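Local coordinates for protein structure-specific endonuclease subunit slx1 (Schizosaccharomyces pombe, PDB 4ZDT) that is the catalytic subunit of the slx1-slx4 endonuclease, cutting branched DNA near junctions during repair and recombination, and here contributes its zinc-binding RING finger domain, at residues Cys22-Cys27 with Cys54-Arg59; Leu36-Phe40 with Trp63-Leu67. All coordinates share one frame; numbering follows the deposited sequence.

Contact 1: Cys22-Cys27 with Cys54-Arg59. With ZN (zinc ion), chain F.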
# COMPACT_ATOMS: atom_id res chain seq x y z
N CYS A 22 -5.58 11.99 9.39
CA CYS A 22 -5.58 13.30 8.77
C CYS A 22 -4.78 14.22 9.69
O CYS A 22 -5.03 14.27 10.89
CB CYS A 22 -7.00 13.81 8.60
SG CYS A 22 -7.13 15.41 7.76
N PRO A 23 -3.78 14.93 9.12
CA PRO A 23 -2.85 15.70 9.95
C PRO A 23 -3.46 16.96 10.55
O PRO A 23 -2.78 17.62 11.33
CB PRO A 23 -1.70 16.07 8.97
CG PRO A 23 -2.39 16.14 7.62
CD PRO A 23 -3.49 15.06 7.67
N PHE A 24 -4.70 17.30 10.19
CA PHE A 24 -5.34 18.48 10.75
C PHE A 24 -6.14 18.10 12.01
O PHE A 24 -7.03 17.26 11.96
CB PHE A 24 -6.22 19.19 9.70
CG PHE A 24 -5.41 19.78 8.57
CD1 PHE A 24 -5.08 19.01 7.45
CD2 PHE A 24 -4.90 21.08 8.66
CE1 PHE A 24 -4.29 19.55 6.39
CE2 PHE A 24 -4.09 21.62 7.62
CZ PHE A 24 -3.80 20.85 6.49
N THR A 25 -5.78 18.71 13.12
CA THR A 25 -6.40 18.41 14.42
C THR A 25 -7.90 18.71 14.39
O THR A 25 -8.67 18.05 15.09
CB THR A 25 -5.70 19.15 15.54
OG1 THR A 25 -4.30 18.88 15.43
CG2 THR A 25 -6.16 18.65 16.92
N ASP A 26 -8.33 19.65 13.54
CA ASP A 26 -9.75 19.96 13.41
C ASP A 26 -10.52 18.81 12.78
O ASP A 26 -11.75 18.82 12.80
CB ASP A 26 -10.02 21.30 12.67
CG ASP A 26 -9.62 21.27 11.17
OD1 ASP A 26 -9.77 20.23 10.49
OD2 ASP A 26 -9.19 22.34 10.66
N CYS A 27 -9.80 17.82 12.26
CA CYS A 27 -10.43 16.69 11.60
C CYS A 27 -10.03 15.39 12.29
O CYS A 27 -10.88 14.69 12.85
CB CYS A 27 -10.03 16.65 10.12
SG CYS A 27 -10.59 15.15 9.32
N CYS A 54 -9.59 13.35 2.11
CA CYS A 54 -10.02 12.90 3.42
C CYS A 54 -11.55 12.87 3.46
O CYS A 54 -12.21 13.87 3.15
CB CYS A 54 -9.49 13.82 4.51
SG CYS A 54 -10.03 13.33 6.19
N THR A 55 -12.13 11.73 3.82
CA THR A 55 -13.60 11.61 3.74
C THR A 55 -14.33 12.47 4.79
O THR A 55 -15.52 12.80 4.62
CB THR A 55 -14.07 10.15 3.77
OG1 THR A 55 -15.40 10.08 3.27
CG2 THR A 55 -14.03 9.58 5.17
N LYS A 56 -13.62 12.83 5.85
CA LYS A 56 -14.19 13.60 6.95
C LYS A 56 -14.12 15.11 6.63
O LYS A 56 -15.16 15.75 6.47
CB LYS A 56 -13.54 13.20 8.29
CG LYS A 56 -14.22 13.77 9.55
CD LYS A 56 -13.47 13.43 10.86
CE LYS A 56 -14.23 13.98 12.11
NZ LYS A 56 -13.49 13.74 13.39
N CYS A 57 -12.91 15.68 6.47
CA CYS A 57 -12.78 17.12 6.20
C CYS A 57 -12.82 17.56 4.72
O CYS A 57 -12.91 18.75 4.42
CB CYS A 57 -11.52 17.68 6.86
SG CYS A 57 -9.98 17.12 6.03
N LYS A 58 -12.74 16.60 3.80
CA LYS A 58 -12.74 16.88 2.34
C LYS A 58 -11.51 17.57 1.79
O LYS A 58 -11.52 17.98 0.64
CB LYS A 58 -14.00 17.67 1.88
CG LYS A 58 -15.33 17.19 2.45
CD LYS A 58 -15.61 15.73 2.12
CE LYS A 58 -17.02 15.37 2.57
NZ LYS A 58 -17.26 13.91 2.44
N ARG A 59 -10.45 17.74 2.58
CA ARG A 59 -9.20 18.28 2.01
C ARG A 59 -8.57 17.21 1.10
O ARG A 59 -8.75 16.02 1.35
CB ARG A 59 -8.21 18.65 3.11
CG ARG A 59 -8.61 19.84 4.01
CD ARG A 59 -7.59 19.96 5.14
NE ARG A 59 -7.76 21.12 6.03
CZ ARG A 59 -8.38 21.08 7.21
NH1 ARG A 59 -8.95 19.94 7.64
NH2 ARG A 59 -8.45 22.18 7.95
ZN ZN F . -9.36 15.29 7.31
O HOH W 1 -13.58 16.96 13.43
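The guanidinium of Arg-59 serves three partners at once: it lies flat on the ring of Phe-24, grips the carboxylate of Asp-26 and donates to a zinc-bound sulfur. This network borders the four-cysteine zinc site of the RING finger, where Cys-22 and Cys-27 from one loop and Cys-54 and Cys-57 from the other bind the metal at 2.3-2.4 Å from each SG. Ring and guanidinium planes are only 6° apart, and Arg-59 CZ sits 3.9 Å from the Phe-24 centroid, a cation-pi stack in which CD adds a CH-pi contact to the same face. Asp-26 meets the guanidinium edge nearly coplanar, each oxygen using its syn lone pair: OD1 takes NH1 at 3.0 Å and OD2 takes NH2 at 2.8 Å. The arginine reaches them because its chain is extended from CG to NE. Replacing Arg-59 by an alanine removes the guanidinium, which would probably leave the Asp-26 carboxylate without its charge partner and Cys-57 SG without one of its donors. Cys-57 SG accepts both NH1 (3.4 Å) and the backbone N of Arg-59, bonds likely to ease the negative charge on the thiolate. On another side of the site, the outstretched Lys-56 passes Cys-27 SG, and its NZ donates to Cys-27 O at 2.8 Å, in the carbonyl plane.

Contact 2: Leu36-Phe40 with Trp63-Leu67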
# COMPACT_ATOMS: atom_id res chain seq x y z
N LEU A 36 -7.53 3.12 4.11
CA LEU A 36 -7.40 4.43 3.47
C LEU A 36 -6.78 4.30 2.07
O LEU A 36 -7.27 4.89 1.12
CB LEU A 36 -6.54 5.38 4.33
CG LEU A 36 -6.55 6.86 3.93
CD1 LEU A 36 -7.96 7.45 4.00
CD2 LEU A 36 -5.61 7.69 4.81
N ALA A 37 -5.70 3.54 1.95
CA ALA A 37 -5.05 3.39 0.66
C ALA A 37 -6.03 2.84 -0.38
O ALA A 37 -6.18 3.39 -1.48
CB ALA A 37 -3.81 2.50 0.77
N SER A 38 -6.72 1.75 -0.01
CA SER A 38 -7.73 1.15 -0.89
C SER A 38 -8.79 2.21 -1.35
O SER A 38 -9.14 2.27 -2.55
CB SER A 38 -8.35 -0.08 -0.20
OG SER A 38 -9.30 -0.68 -1.05
N SER A 39 -9.21 3.08 -0.44
CA SER A 39 -10.20 4.12 -0.78
C SER A 39 -9.65 5.18 -1.74
O SER A 39 -10.40 5.84 -2.43
CB SER A 39 -10.77 4.80 0.47
OG SER A 39 -9.80 5.66 1.06
N PHE A 40 -8.33 5.34 -1.76
CA PHE A 40 -7.67 6.35 -2.58
C PHE A 40 -7.29 5.84 -3.98
O PHE A 40 -7.19 6.63 -4.91
CB PHE A 40 -6.39 6.83 -1.89
CG PHE A 40 -6.61 7.80 -0.74
CD1 PHE A 40 -7.88 8.13 -0.30
CD2 PHE A 40 -5.51 8.37 -0.11
CE1 PHE A 40 -8.06 9.05 0.76
CE2 PHE A 40 -5.68 9.29 0.95
CZ PHE A 40 -6.98 9.61 1.39
N TRP A 63 -0.40 11.34 -0.01
CA TRP A 63 -0.39 10.15 0.82
C TRP A 63 0.43 10.36 2.08
O TRP A 63 0.01 10.00 3.18
CB TRP A 63 0.16 8.94 0.03
CG TRP A 63 0.20 7.68 0.86
CD1 TRP A 63 1.31 6.97 1.25
CD2 TRP A 63 -0.92 7.01 1.46
NE1 TRP A 63 0.94 5.89 2.04
CE2 TRP A 63 -0.42 5.90 2.17
CE3 TRP A 63 -2.30 7.25 1.45
CZ2 TRP A 63 -1.26 5.02 2.88
CZ3 TRP A 63 -3.14 6.36 2.15
CH2 TRP A 63 -2.61 5.27 2.85
N ARG A 64 1.61 10.94 1.92
CA ARG A 64 2.53 11.14 3.04
C ARG A 64 1.89 11.88 4.21
O ARG A 64 2.17 11.57 5.37
CB ARG A 64 3.79 11.88 2.57
CG ARG A 64 5.02 11.61 3.42
CD ARG A 64 6.27 12.16 2.76
NE ARG A 64 6.80 11.25 1.74
CZ ARG A 64 7.54 10.18 2.01
NH1 ARG A 64 7.85 9.88 3.27
NH2 ARG A 64 7.98 9.40 1.03
N GLU A 65 1.05 12.85 3.90
CA GLU A 65 0.42 13.68 4.93
C GLU A 65 -0.34 12.85 5.96
O GLU A 65 -0.50 13.28 7.10
CB GLU A 65 -0.51 14.71 4.29
CG GLU A 65 0.15 16.04 3.97
CD GLU A 65 0.80 16.05 2.60
OE1 GLU A 65 0.08 16.02 1.59
OE2 GLU A 65 2.05 16.09 2.54
N PHE A 66 -0.80 11.67 5.56
CA PHE A 66 -1.57 10.82 6.48
C PHE A 66 -0.68 9.96 7.37
O PHE A 66 -1.18 9.24 8.25
CB PHE A 66 -2.57 9.97 5.69
CG PHE A 66 -3.60 10.79 4.97
CD1 PHE A 66 -4.75 11.23 5.63
CD2 PHE A 66 -3.43 11.11 3.61
CE1 PHE A 66 -5.71 11.98 4.96
CE2 PHE A 66 -4.38 11.87 2.94
CZ PHE A 66 -5.53 12.30 3.62
N LEU A 67 0.64 10.09 7.21
CA LEU A 67 1.57 9.23 7.93
C LEU A 67 2.26 9.88 9.13
O LEU A 67 3.39 9.50 9.45
CB LEU A 67 2.64 8.68 6.94
CG LEU A 67 2.16 7.97 5.67
CD1 LEU A 67 3.32 7.52 4.79
CD2 LEU A 67 1.27 6.77 6.00
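Leu-36, on the helix 33-40, sends its CD2 methyl over one face of Phe-66, 4.0 Å from the ring centroid in a CH-pi contact, while CG and CD2 also lie against Trp-63 CZ3. A chi1 of -168° turns CG of Leu-36 away from its own backbone N and carries the branch to residues 63-66, and the two side chains of Leu-36 and Trp-63 run past each other in opposite directions. Next along, Ala-37 offers little more than a methyl: its CB touches Trp-63 CH2 at 3.7 Å, and the far end of the indole also rests near its backbone N. Phe-40 completes the row. Its CD2 meets Trp-63 CE3 at 3.7 Å. The planes of these two rings are almost perpendicular, at 84°. The edge of Phe-40 also points to the face of Phe-66 in an offset edge-to-face pair with centroids 5.4 Å apart. The closest approach in that pair is Phe-40 CE2 to Phe-66 CE2, 3.5 Å. Pro-49, from the loop before strand 51-53, touches Ala-37, Phe-40 and Trp-63. The one polar atom of the indole, Trp-63 NE1, donates to the backbone O of Leu-29 of the slx4 chain, which also packs on Ala-37, so Trp-63 also takes part in the slx4 interface. Phe-40, Trp-63 and Phe-66 thus make an aromatic cluster, part of the small hydrophobic core by which this RING finger joins helix 33-40 to the 3-10 segment 63-66 that follows strand 60-62.

How the contacts relate
From the N terminus the chain first reaches Cys-22-Cys-27, between strands 20-21 and 30-31, then helix 33-40 with Leu-36-Phe-40. A long excursion follows to strand 51-53, the loop Cys-54-Arg-59, strand 60-62 and finally Trp-63-Leu-67. Contact 1 therefore closes a loop over the helix, and contact 2 closes one over the loop 54-59; the two loops cross, neither enclosing the other. They tie the two hairpins and the helix together, contact 1 through metal and charge, contact 2 through apolar rings. The contacts lie about 12 Å apart, centre to centre, yet they touch: Phe-66 CD1 lies 3.9 Å from Cys-22 CA, bringing the aromatic core up against the zinc site.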